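PDB 6I86: uncharacterized protein from Chondromyces crocatus, which is of unknown function but, as CgnJ of the crocagin gene cluster, probably takes part in making this ribosomally derived peptide natural product. Local coordinates for residues Pro13-Ile18 with Val57-Phe62; Val52-Val57 with Arg121-His126. All blocks are in the same frame, centred on the assembly; numbering follows the deposited sequence.

Contact 1 of 2, residues Pro13-Ile18 with Val57-Phe62; sequences PASTWI and VLEGYF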
loop_
_atom_site.group_PDB
_atom_site.type_symbol
_atom_site.label_atom_id
_atom_site.label_comp_id
_atom_site.label_asym_id
_atom_site.label_seq_id
_atom_site.Cartn_x
_atom_site.Cartn_y
_atom_site.Cartn_z
ATOM N N PRO A 13 -6.607 9.376 -3.216
ATOM C CA PRO A 13 -6.892 9.236 -4.647
ATOM C C PRO A 13 -5.704 8.645 -5.389
ATOM O O PRO A 13 -4.551 8.766 -4.970
ATOM C CB PRO A 13 -7.155 10.679 -5.090
ATOM C CG PRO A 13 -6.267 11.493 -4.190
ATOM C CD PRO A 13 -6.229 10.755 -2.861
ATOM N N ALA A 14 -6.008 8.003 -6.514
ATOM C CA ALA A 14 -4.975 7.418 -7.356
ATOM C C ALA A 14 -5.568 7.113 -8.723
ATOM O O ALA A 14 -6.733 6.723 -8.835
ATOM C CB ALA A 14 -4.392 6.145 -6.734
ATOM N N SER A 15 -4.748 7.300 -9.759
ATOM C CA SER A 15 -5.140 6.970 -11.120
ATOM C C SER A 15 -4.476 5.710 -11.655
ATOM O O SER A 15 -5.045 5.064 -12.540
ATOM C CB SER A 15 -4.829 8.140 -12.066
ATOM O OG SER A 15 -3.435 8.392 -12.138
ATOM N N THR A 16 -3.301 5.341 -11.144
ATOM C CA THR A 16 -2.607 4.150 -11.622
ATOM C C THR A 16 -1.972 3.365 -10.478
ATOM O O THR A 16 -2.346 2.214 -10.231
ATOM C CB THR A 16 -1.534 4.520 -12.654
ATOM O OG1 THR A 16 -0.721 5.583 -12.143
ATOM C CG2 THR A 16 -2.161 4.960 -13.968
ATOM N N TRP A 17 -1.016 3.968 -9.775
ATOM C CA TRP A 17 -0.207 3.258 -8.793
ATOM C C TRP A 17 -0.284 3.919 -7.423
ATOM O O TRP A 17 -0.071 5.129 -7.295
ATOM C CB TRP A 17 1.255 3.190 -9.236
ATOM C CG TRP A 17 1.505 2.306 -10.413
ATOM C CD1 TRP A 17 0.623 1.450 -11.006
ATOM C CD2 TRP A 17 2.735 2.174 -11.131
ATOM N NE1 TRP A 17 1.227 0.801 -12.055
ATOM C CE2 TRP A 17 2.526 1.228 -12.152
ATOM C CE3 TRP A 17 3.993 2.770 -11.010
ATOM C CZ2 TRP A 17 3.529 0.864 -13.049
ATOM C CZ3 TRP A 17 4.988 2.408 -11.899
ATOM C CH2 TRP A 17 4.750 1.464 -12.905
ATOM N N ILE A 18 -0.575 3.113 -6.403
ATOM C CA ILE A 18 -0.337 3.468 -5.010
ATOM C C ILE A 18 0.928 2.746 -4.571
ATOM O O ILE A 18 1.085 1.546 -4.829
ATOM C CB ILE A 18 -1.532 3.087 -4.119
ATOM C CG1 ILE A 18 -2.799 3.797 -4.596
ATOM C CG2 ILE A 18 -1.247 3.433 -2.669
ATOM C CD1 ILE A 18 -4.085 3.183 -4.079
ATOM N N VAL A 57 -7.297 0.245 -11.623
ATOM C CA VAL A 57 -7.675 0.196 -13.029
ATOM C C VAL A 57 -7.977 1.591 -13.560
ATOM O O VAL A 57 -7.612 1.932 -14.691
ATOM C CB VAL A 57 -8.872 -0.754 -13.205
ATOM C CG1 VAL A 57 -9.127 -1.023 -14.668
ATOM C CG2 VAL A 57 -8.625 -2.054 -12.456
ATOM N N LEU A 58 -8.653 2.415 -12.760
ATOM C CA LEU A 58 -9.025 3.759 -13.176
ATOM C C LEU A 58 -8.929 4.685 -11.973
ATOM O O LEU A 58 -8.824 4.236 -10.828
ATOM C CB LEU A 58 -10.441 3.795 -13.771
ATOM C CG LEU A 58 -10.784 2.803 -14.887
ATOM C CD1 LEU A 58 -12.285 2.588 -14.954
ATOM C CD2 LEU A 58 -10.248 3.265 -16.238
ATOM N N GLU A 59 -8.977 5.987 -12.246
ATOM C CA GLU A 59 -8.842 6.981 -11.187
ATOM C C GLU A 59 -10.018 6.920 -10.219
ATOM O O GLU A 59 -11.176 6.790 -10.630
ATOM C CB GLU A 59 -8.726 8.383 -11.788
ATOM C CG GLU A 59 -9.213 9.508 -10.875
ATOM C CD GLU A 59 -8.188 9.911 -9.827
ATOM O OE1 GLU A 59 -8.594 10.374 -8.739
ATOM O OE2 GLU A 59 -6.978 9.773 -10.093
ATOM N N GLY A 60 -9.713 7.010 -8.931
ATOM C CA GLY A 60 -10.747 7.068 -7.921
ATOM C C GLY A 60 -10.146 7.368 -6.566
ATOM O O GLY A 60 -8.977 7.741 -6.453
ATOM N N TYR A 61 -10.972 7.215 -5.537
ATOM C CA TYR A 61 -10.535 7.295 -4.150
ATOM C C TYR A 61 -10.682 5.916 -3.529
ATOM O O TYR A 61 -11.733 5.282 -3.667
ATOM C CB TYR A 61 -11.357 8.313 -3.359
ATOM C CG TYR A 61 -10.888 9.742 -3.488
ATOM C CD1 TYR A 61 -11.309 10.538 -4.543
ATOM C CD2 TYR A 61 -10.034 10.299 -2.546
ATOM C CE1 TYR A 61 -10.890 11.850 -4.660
ATOM C CE2 TYR A 61 -9.609 11.611 -2.654
ATOM C CZ TYR A 61 -10.038 12.381 -3.713
ATOM O OH TYR A 61 -9.617 13.688 -3.827
ATOM N N PHE A 62 -9.641 5.455 -2.846
ATOM C CA PHE A 62 -9.582 4.070 -2.409
ATOM C C PHE A 62 -9.168 3.977 -0.951
ATOM O O PHE A 62 -8.277 4.700 -0.495
ATOM C CB PHE A 62 -8.621 3.274 -3.294
ATOM C CG PHE A 62 -8.876 3.461 -4.760
ATOM C CD1 PHE A 62 -9.994 2.895 -5.357
ATOM C CD2 PHE A 62 -8.027 4.235 -5.535
ATOM C CE1 PHE A 62 -10.249 3.077 -6.709
ATOM C CE2 PHE A 62 -8.275 4.421 -6.890
ATOM C CZ PHE A 62 -9.387 3.841 -7.477
#
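Pro13-Ala14 and Gly60-Tyr61 run antiparallel where strands 4-14 and 60-69 pair in the mixed beta sheet, Ala14 and Gly60 forming a hydrogen-bonded pair and Pro13 and Tyr61 the non-hydrogen-bonded pair beside it. Ala14 N donates to Gly60 O at 3.0 Å, and Gly60 N returns the bond to Ala14 O at 3.0 Å, the donor lying 24° out of the carbonyl plane. Two CA-H...O contacts reinforce this ladder, Pro13 CA lying 3.1 Å from Gly60 O and Glu59 CA 3.2 Å from Ala14 O. On the Pro13 side of the sheet the proline ring and the phenol lie side by side and point the same way. Pro13 CB sits over one face of the Tyr61 ring, 3.6 Å from its centroid, in a CH-pi contact, while Pro13 CD lies 3.5 Å from Tyr61 CE2. With CG of Tyr61 anti to its carbonyl carbon (chi1 -84°), the ring is swung alongside the neighbouring strand. An alanine in place of Tyr61 is likely to strip the proline ring of this aromatic cover and open a gap on that side of the sheet. On the Ala14 side the Phe62 ring folds back over Gly60, whose lack of a side chain leaves room for it. Ile18 CD1 meets the same ring obliquely. Ser15 marks the end of the pairing: its hydroxyl turns to Asp101, whereas its CB lies 3.3 Å from Glu59 OE2. Ala14 O, already bonded to Gly60 N, also meets the Phe62 edge in the ring plane, 3.4 Å from CE2.

Contact 2 of 2, residues Val52-Val57 with Arg121-His126; sequences VLLQVV and REWSVH
Strands 52-55 and 121-123 run nearly parallel, 7° apart, but their axes stay 9.2 Å from each other, too far for backbone pairing, and side chains fill the space between the two layers. Leu54 reaches across with CD2, which touches the aliphatic stem of Arg121, 3.5 Å from its CD, and, obliquely, the benzo side of the Trp123 indole, 3.6 Å from CE3. The Leu54 and Arg121 side chains overlap antiparallel, CD2 lying against CG and CD of the arginine. Farther along, Val56 CG1 meets Trp123 CZ2 at 3.8 Å, approaching the indole obliquely. The Arg121 chain starts extended, CG anti to its backbone N (chi1 170°), then bends at chi3 (87°), turning the guanidinium away from Leu54 toward a bridging water and Glu84. NE forms a salt bridge with Glu84, and NH2 binds a glycerol, probably from the crystallisation liquor. The water bridges the layers, loosely on the arginine side: it donates to Gln55 O at 2.8 Å, weakly accepts from Arg121 NH1, and sits above one face of the indole, displaced toward its edge. Trp123 NE1 is held by Glu128. Side-chain packing between aligned strands of two sheets is consistent with a beta-sandwich-like or strongly curved beta fold.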
loop_
_atom_site.group_PDB
_atom_site.type_symbol
_atom_site.label_atom_id
_atom_site.label_comp_id
_atom_site.label_asym_id
_atom_site.label_seq_id
_atom_site.Cartn_x
_atom_site.Cartn_y
_atom_site.Cartn_z
ATOM N N VAL A 52 6.200 -1.759 -2.339
ATOM C CA VAL A 52 5.090 -2.599 -2.769
ATOM C C VAL A 52 4.155 -1.739 -3.609
ATOM O O VAL A 52 3.887 -0.582 -3.264
ATOM C CB VAL A 52 4.354 -3.222 -1.562
ATOM C CG1 VAL A 52 3.008 -3.796 -1.976
ATOM C CG2 VAL A 52 5.219 -4.296 -0.914
ATOM N N LEU A 53 3.673 -2.295 -4.720
ATOM C CA LEU A 53 2.942 -1.537 -5.731
ATOM C C LEU A 53 1.488 -1.992 -5.753
ATOM O O LEU A 53 1.207 -3.182 -5.931
ATOM C CB LEU A 53 3.598 -1.708 -7.106
ATOM C CG LEU A 53 3.175 -0.825 -8.284
ATOM C CD1 LEU A 53 4.342 -0.654 -9.247
ATOM C CD2 LEU A 53 1.974 -1.409 -9.017
ATOM N N LEU A 54 0.570 -1.040 -5.577
ATOM C CA LEU A 54 -0.870 -1.284 -5.629
ATOM C C LEU A 54 -1.432 -0.618 -6.879
ATOM O O LEU A 54 -1.585 0.608 -6.920
ATOM C CB LEU A 54 -1.560 -0.751 -4.376
ATOM C CG LEU A 54 -1.448 -1.571 -3.094
ATOM C CD1 LEU A 54 -1.696 -0.690 -1.885
ATOM C CD2 LEU A 54 -2.455 -2.701 -3.134
ATOM N N GLN A 55 -1.750 -1.424 -7.888
ATOM C CA GLN A 55 -2.295 -0.915 -9.139
ATOM C C GLN A 55 -3.811 -0.797 -9.053
ATOM O O GLN A 55 -4.487 -1.668 -8.497
ATOM C CB GLN A 55 -1.909 -1.825 -10.309
ATOM C CG GLN A 55 -2.532 -1.432 -11.641
ATOM C CD GLN A 55 -1.648 -1.770 -12.826
ATOM O OE1 GLN A 55 -0.433 -1.576 -12.785
ATOM N NE2 GLN A 55 -2.257 -2.274 -13.894
ATOM N N VAL A 56 -4.339 0.297 -9.598
ATOM C CA VAL A 56 -5.773 0.470 -9.768
ATOM C C VAL A 56 -6.057 0.567 -11.260
ATOM O O VAL A 56 -5.188 0.914 -12.066
ATOM C CB VAL A 56 -6.320 1.707 -9.029
ATOM C CG1 VAL A 56 -6.035 1.601 -7.540
ATOM C CG2 VAL A 56 -5.731 2.985 -9.609
ATOM N N VAL A 57 -7.297 0.245 -11.623
ATOM C CA VAL A 57 -7.675 0.196 -13.029
ATOM C C VAL A 57 -7.977 1.591 -13.560
ATOM O O VAL A 57 -7.612 1.932 -14.691
ATOM C CB VAL A 57 -8.872 -0.754 -13.205
ATOM C CG1 VAL A 57 -9.127 -1.023 -14.668
ATOM C CG2 VAL A 57 -8.625 -2.054 -12.456
ATOM N N ARG A 121 -0.741 -8.749 -0.581
ATOM C CA ARG A 121 -1.624 -7.772 -1.200
ATOM C C ARG A 121 -2.920 -8.468 -1.584
ATOM O O ARG A 121 -2.926 -9.325 -2.473
ATOM C CB ARG A 121 -0.991 -7.135 -2.436
ATOM C CG ARG A 121 -1.987 -6.301 -3.236
ATOM C CD ARG A 121 -1.394 -5.784 -4.533
ATOM N NE ARG A 121 -1.522 -6.729 -5.636
ATOM C CZ ARG A 121 -2.507 -6.688 -6.528
ATOM N NH1 ARG A 121 -3.445 -5.753 -6.434
ATOM N NH2 ARG A 121 -2.557 -7.576 -7.511
ATOM N N GLU A 122 -4.007 -8.102 -0.916
ATOM C CA GLU A 122 -5.345 -8.554 -1.267
ATOM C C GLU A 122 -6.118 -7.366 -1.819
ATOM O O GLU A 122 -6.139 -6.298 -1.199
ATOM C CB GLU A 122 -6.068 -9.139 -0.055
ATOM C CG GLU A 122 -5.409 -10.382 0.503
ATOM C CD GLU A 122 -6.103 -10.906 1.741
ATOM O OE1 GLU A 122 -6.767 -11.958 1.650
ATOM O OE2 GLU A 122 -5.982 -10.262 2.807
ATOM N N TRP A 123 -6.742 -7.547 -2.978
ATOM C CA TRP A 123 -7.451 -6.451 -3.620
ATOM C C TRP A 123 -8.764 -6.951 -4.196
ATOM O O TRP A 123 -8.842 -8.063 -4.729
ATOM C CB TRP A 123 -6.602 -5.814 -4.727
ATOM C CG TRP A 123 -7.099 -4.478 -5.149
ATOM C CD1 TRP A 123 -7.946 -4.207 -6.182
ATOM C CD2 TRP A 123 -6.792 -3.222 -4.539
ATOM N NE1 TRP A 123 -8.178 -2.856 -6.260
ATOM C CE2 TRP A 123 -7.481 -2.229 -5.260
ATOM C CE3 TRP A 123 -5.997 -2.840 -3.455
ATOM C CZ2 TRP A 123 -7.400 -0.878 -4.930
ATOM C CZ3 TRP A 123 -5.919 -1.504 -3.129
ATOM C CH2 TRP A 123 -6.615 -0.536 -3.864
ATOM N N SER A 124 -9.795 -6.122 -4.080
ATOM C CA SER A 124 -11.112 -6.396 -4.643
ATOM C C SER A 124 -11.336 -5.420 -5.793
ATOM O O SER A 124 -11.581 -4.230 -5.569
ATOM C CB SER A 124 -12.200 -6.259 -3.583
ATOM O OG SER A 124 -13.484 -6.426 -4.154
ATOM N N VAL A 125 -11.235 -5.921 -7.026
ATOM C CA VAL A 125 -11.569 -5.099 -8.185
ATOM C C VAL A 125 -13.047 -4.729 -8.159
ATOM O O VAL A 125 -13.433 -3.634 -8.591
ATOM C CB VAL A 125 -11.188 -5.838 -9.483
ATOM C CG1 VAL A 125 -11.541 -5.001 -10.700
ATOM C CG2 VAL A 125 -9.706 -6.179 -9.484
ATOM N N HIS A 126 -13.894 -5.624 -7.643
ATOM C CA HIS A 126 -15.317 -5.323 -7.521
ATOM C C HIS A 126 -15.550 -4.134 -6.596
ATOM O O HIS A 126 -16.342 -3.237 -6.905
ATOM C CB HIS A 126 -16.064 -6.556 -7.017
ATOM C CG HIS A 126 -17.551 -6.466 -7.174
ATOM N ND1 HIS A 126 -18.415 -6.466 -6.100
ATOM C CD2 HIS A 126 -18.326 -6.373 -8.281
ATOM C CE1 HIS A 126 -19.659 -6.377 -6.539
ATOM N NE2 HIS A 126 -19.632 -6.320 -7.858
HETATM O O HOH W 1 -4.026 -2.895 -6.032
#

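Overall arrangement
Both contacts are partly buried and, sharing Val57, follow the chain as it leaves strand 51-55 and enters strand 60-69. Contact 1 is mainly a within-sheet pairing, joining an outermost strand of the mixed sheet to its neighbour through backbone hydrogen bonds, with Ile18 reaching Phe62 from the other sheet; contact 2 works between sheets, by apolar side chains and a bridging water, nearer the centre of the chain. They meet directly: Ile18 and Thr16 of contact 1 pair by backbone with Leu54 and Val56 of contact 2, and Phe62 CE2 packs 3.7 Å from Val56 CG1. Phe62 and Trp123, both on the mixed sheet, both touch Val56 CG1, while Gln55 is exposed and Tyr61 partly so.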